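Local structure of synaptic vesicle membrane protein VAT-1 homolog-like (4A27) at residues T103-I111 / L284-R294. The protein probably acts as an oxidoreductase and may bind zinc, as a member of the quinone oxidoreductase subfamily of zinc-containing alcohol dehydrogenases. Residues are numbered along the deposited sequence; the frame is centred on the assembly and turned at random.
Sequences TPVEFVYKI and LFKQGRAGLIR. With EDO (1,2-ethanediol), chain E.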
loop_
_atom_site.group_PDB
_atom_site.type_symbol
_atom_site.label_atom_id
_atom_site.label_comp_id
_atom_site.label_asym_id
_atom_site.label_seq_id
_atom_site.Cartn_x
_atom_site.Cartn_y
_atom_site.Cartn_z
ATOM N N THR A 103 21.221 -25.289 3.481
ATOM C CA THR A 103 20.518 -24.127 2.901
ATOM C C THR A 103 21.469 -22.916 2.798
ATOM O O THR A 103 22.375 -22.758 3.645
ATOM C CB THR A 103 19.236 -23.751 3.752
ATOM O OG1 THR A 103 18.321 -22.940 2.982
ATOM C CG2 THR A 103 19.628 -23.044 5.054
ATOM N N PRO A 104 21.281 -22.074 1.759
ATOM C CA PRO A 104 22.135 -20.895 1.603
ATOM C C PRO A 104 22.093 -19.999 2.840
ATOM O O PRO A 104 21.040 -19.816 3.439
ATOM C CB PRO A 104 21.547 -20.191 0.381
ATOM C CG PRO A 104 20.900 -21.257 -0.411
ATOM C CD PRO A 104 20.358 -22.240 0.611
ATOM N N VAL A 105 23.246 -19.466 3.222
ATOM C CA VAL A 105 23.396 -18.728 4.455
ATOM C C VAL A 105 22.466 -17.486 4.545
ATOM O O VAL A 105 22.147 -17.038 5.649
ATOM C CB VAL A 105 24.876 -18.278 4.651
ATOM C CG1 VAL A 105 25.221 -17.140 3.670
ATOM C CG2 VAL A 105 25.154 -17.872 6.091
ATOM N N GLU A 106 22.021 -16.937 3.407
ATOM C CA GLU A 106 21.160 -15.765 3.461
ATOM C C GLU A 106 19.794 -16.087 4.060
ATOM O O GLU A 106 19.108 -15.169 4.481
ATOM C CB GLU A 106 21.028 -15.011 2.120
ATOM C CG GLU A 106 20.483 -15.785 0.957
ATOM C CD GLU A 106 21.561 -16.500 0.157
ATOM O OE1 GLU A 106 22.692 -16.708 0.693
ATOM O OE2 GLU A 106 21.255 -16.881 -0.999
ATOM N N PHE A 107 19.434 -17.374 4.137
ATOM C CA PHE A 107 18.171 -17.787 4.728
ATOM C C PHE A 107 18.263 -18.305 6.163
ATOM O O PHE A 107 17.318 -18.914 6.678
ATOM C CB PHE A 107 17.524 -18.843 3.854
ATOM C CG PHE A 107 17.387 -18.431 2.445
ATOM C CD1 PHE A 107 16.723 -17.247 2.108
ATOM C CD2 PHE A 107 17.944 -19.209 1.435
ATOM C CE1 PHE A 107 16.587 -16.865 0.782
ATOM C CE2 PHE A 107 17.838 -18.838 0.110
ATOM C CZ PHE A 107 17.165 -17.671 -0.231
ATOM N N VAL A 108 19.382 -18.042 6.820
ATOM C CA VAL A 108 19.623 -18.573 8.149
ATOM C C VAL A 108 19.752 -17.451 9.148
ATOM O O VAL A 108 20.337 -16.415 8.847
ATOM C CB VAL A 108 20.923 -19.455 8.186
ATOM C CG1 VAL A 108 21.101 -20.056 9.562
ATOM C CG2 VAL A 108 20.855 -20.542 7.139
ATOM N N TYR A 109 19.235 -17.662 10.349
ATOM C CA TYR A 109 19.226 -16.616 11.357
ATOM C C TYR A 109 19.536 -17.218 12.683
ATOM O O TYR A 109 18.957 -18.220 13.072
ATOM C CB TYR A 109 17.868 -15.895 11.428
ATOM C CG TYR A 109 17.278 -15.673 10.076
ATOM C CD1 TYR A 109 17.582 -14.555 9.328
ATOM C CD2 TYR A 109 16.416 -16.609 9.528
ATOM C CE1 TYR A 109 17.036 -14.382 8.061
ATOM C CE2 TYR A 109 15.893 -16.446 8.289
ATOM C CZ TYR A 109 16.220 -15.356 7.535
ATOM O OH TYR A 109 15.641 -15.192 6.276
ATOM N N LYS A 110 20.474 -16.595 13.376
ATOM C CA LYS A 110 20.871 -17.019 14.697
ATOM C C LYS A 110 19.755 -16.728 15.641
ATOM O O LYS A 110 19.152 -15.670 15.568
ATOM C CB LYS A 110 22.087 -16.215 15.150
ATOM C CG LYS A 110 23.333 -16.487 14.351
ATOM C CD LYS A 110 24.516 -15.836 15.031
ATOM C CE LYS A 110 25.824 -16.171 14.359
ATOM N NZ LYS A 110 26.957 -15.508 15.066
ATOM N N ILE A 111 19.473 -17.650 16.544
ATOM C CA ILE A 111 18.435 -17.414 17.512
ATOM C C ILE A 111 19.025 -17.099 18.888
ATOM O O ILE A 111 20.130 -17.504 19.228
ATOM C CB ILE A 111 17.354 -18.560 17.544
ATOM C CG1 ILE A 111 17.957 -19.903 17.965
ATOM C CG2 ILE A 111 16.666 -18.665 16.172
ATOM C CD1 ILE A 111 16.949 -21.062 18.054
ATOM N N LEU A 284 11.306 -14.832 -1.147
ATOM C CA LEU A 284 12.568 -15.440 -0.754
ATOM C C LEU A 284 13.334 -16.136 -1.907
ATOM O O LEU A 284 14.500 -15.842 -2.141
ATOM C CB LEU A 284 12.349 -16.467 0.340
ATOM C CG LEU A 284 11.990 -15.881 1.696
ATOM C CD1 LEU A 284 11.414 -16.977 2.584
ATOM C CD2 LEU A 284 13.194 -15.192 2.322
ATOM N N PHE A 285 12.649 -17.028 -2.602
ATOM C CA PHE A 285 13.279 -18.036 -3.441
ATOM C C PHE A 285 13.140 -17.752 -4.936
ATOM O O PHE A 285 13.808 -18.408 -5.705
ATOM C CB PHE A 285 12.698 -19.431 -3.146
ATOM C CG PHE A 285 12.956 -19.923 -1.757
ATOM C CD1 PHE A 285 14.235 -19.901 -1.214
ATOM C CD2 PHE A 285 11.923 -20.413 -0.981
ATOM C CE1 PHE A 285 14.471 -20.363 0.095
ATOM C CE2 PHE A 285 12.166 -20.893 0.314
ATOM C CZ PHE A 285 13.431 -20.852 0.845
ATOM N N LYS A 286 12.262 -16.818 -5.328
ATOM C CA LYS A 286 12.089 -16.413 -6.739
ATOM C C LYS A 286 12.458 -14.954 -7.020
ATOM O O LYS A 286 12.930 -14.649 -8.114
ATOM C CB LYS A 286 10.645 -16.606 -7.207
ATOM C CG LYS A 286 10.133 -17.991 -7.058
ATOM C CD LYS A 286 8.788 -18.151 -7.751
ATOM C CE LYS A 286 8.220 -19.551 -7.510
ATOM N NZ LYS A 286 6.869 -19.720 -8.092
ATOM N N GLN A 287 12.222 -14.061 -6.058
ATOM C CA GLN A 287 12.377 -12.639 -6.295
ATOM C C GLN A 287 13.603 -12.028 -5.628
ATOM O O GLN A 287 13.873 -10.853 -5.815
ATOM C CB GLN A 287 11.116 -11.912 -5.858
ATOM C CG GLN A 287 9.925 -12.218 -6.748
ATOM C CD GLN A 287 8.594 -12.031 -6.032
ATOM O OE1 GLN A 287 8.539 -11.424 -4.967
ATOM N NE2 GLN A 287 7.519 -12.591 -6.600
ATOM N N GLY A 288 14.329 -12.799 -4.833
ATOM C CA GLY A 288 15.646 -12.367 -4.387
ATOM C C GLY A 288 15.683 -11.367 -3.253
ATOM O O GLY A 288 16.661 -10.609 -3.123
ATOM N N ARG A 289 14.667 -11.356 -2.386
ATOM C CA ARG A 289 14.641 -10.313 -1.347
ATOM C C ARG A 289 15.093 -10.779 0.029
ATOM O O ARG A 289 14.629 -10.289 1.066
ATOM C CB ARG A 289 13.284 -9.604 -1.314
ATOM C CG ARG A 289 12.894 -8.964 -2.645
ATOM C CD ARG A 289 13.732 -7.747 -3.040
ATOM N NE ARG A 289 13.848 -7.689 -4.496
ATOM C CZ ARG A 289 14.186 -6.622 -5.210
ATOM N NH1 ARG A 289 14.447 -5.446 -4.650
ATOM N NH2 ARG A 289 14.249 -6.737 -6.526
ATOM N N ALA A 290 16.044 -11.697 0.041
ATOM C CA ALA A 290 16.619 -12.211 1.273
ATOM C C ALA A 290 17.104 -11.085 2.175
ATOM O O ALA A 290 16.879 -11.124 3.380
ATOM C CB ALA A 290 17.770 -13.149 0.959
ATOM N N GLY A 291 17.766 -10.083 1.592
ATOM C CA GLY A 291 18.299 -8.935 2.363
ATOM C C GLY A 291 17.238 -8.193 3.176
ATOM O O GLY A 291 17.402 -7.948 4.383
ATOM N N LEU A 292 16.159 -7.819 2.502
ATOM C CA LEU A 292 15.004 -7.212 3.155
ATOM C C LEU A 292 14.500 -8.074 4.309
ATOM O O LEU A 292 14.262 -7.568 5.424
ATOM C CB LEU A 292 13.875 -7.021 2.134
ATOM C CG LEU A 292 12.564 -6.515 2.751
ATOM C CD1 LEU A 292 12.768 -5.127 3.411
ATOM C CD2 LEU A 292 11.498 -6.495 1.696
ATOM N N ILE A 293 14.325 -9.372 4.037
ATOM C CA ILE A 293 13.743 -10.285 5.020
ATOM C C ILE A 293 14.637 -10.346 6.250
ATOM O O ILE A 293 14.143 -10.397 7.371
ATOM C CB ILE A 293 13.424 -11.657 4.430
ATOM C CG1 ILE A 293 12.267 -11.538 3.414
ATOM C CG2 ILE A 293 13.146 -12.746 5.544
ATOM C CD1 ILE A 293 10.987 -10.793 3.953
ATOM N N ARG A 294 15.937 -10.250 6.056
ATOM C CA ARG A 294 16.874 -10.276 7.177
ATOM C C ARG A 294 16.674 -9.067 8.061
ATOM O O ARG A 294 16.753 -9.186 9.299
ATOM C CB ARG A 294 18.328 -10.348 6.698
ATOM C CG ARG A 294 19.376 -10.420 7.832
ATOM C CD ARG A 294 20.767 -10.916 7.346
ATOM N NE ARG A 294 20.609 -12.238 6.747
ATOM C CZ ARG A 294 20.683 -13.402 7.399
ATOM N NH1 ARG A 294 21.026 -13.472 8.670
ATOM N NH2 ARG A 294 20.443 -14.518 6.753
HETATM C C1 EDO E . 21.973 -10.568 4.081
HETATM O O1 EDO E . 21.167 -11.665 4.562
HETATM C C2 EDO E . 21.541 -10.682 2.656
HETATM O O2 EDO E . 20.639 -11.756 2.943
HETATM O O HOH W 1 16.850 -13.444 4.626
#
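Phe107 takes the ring edge of Phe285 over one face in a T-shaped pair, centroids 5.0 Å apart and planes at 70°, while CG of its neighbour Glu106 sits over the centre of the opposite face. Ala290 CB, 3.9 Å from Phe107 CE1, and Leu284 CD2 pack around the same ring. The Arg294 guanidinium has Tyr109 CD1 over one face, the planes 27° apart, and at its edge carbonyl oxygens and a 1,2-ethanediol, probably from the crystallisation liquor, near NE. NH1 and NH2 both donate to Val108 O, at 3.0 and 2.8 Å, and NH2 adds a weak bond to Glu106 O, so these carbonyls fix the rotation of the plane. Extended through chi1 and chi2, the Arg294 chain bends at chi3 (-58°), which brings the guanidinium to the turn. One water bridges Glu106 O, Tyr109 OH and Ala290 O, the last at 2.6 Å. With Phe107 cut back to an alanine, the Phe285 edge would probably lose its aromatic face and a gap would open beside Ala290 and Leu284. The contact joins the 3-10 turn between strands 100-104 and 108-110, in the GroES-like domain, to the junction of helices 280-285 and 290-305, an interdomain seam of the medium-chain dehydrogenase/reductase fold.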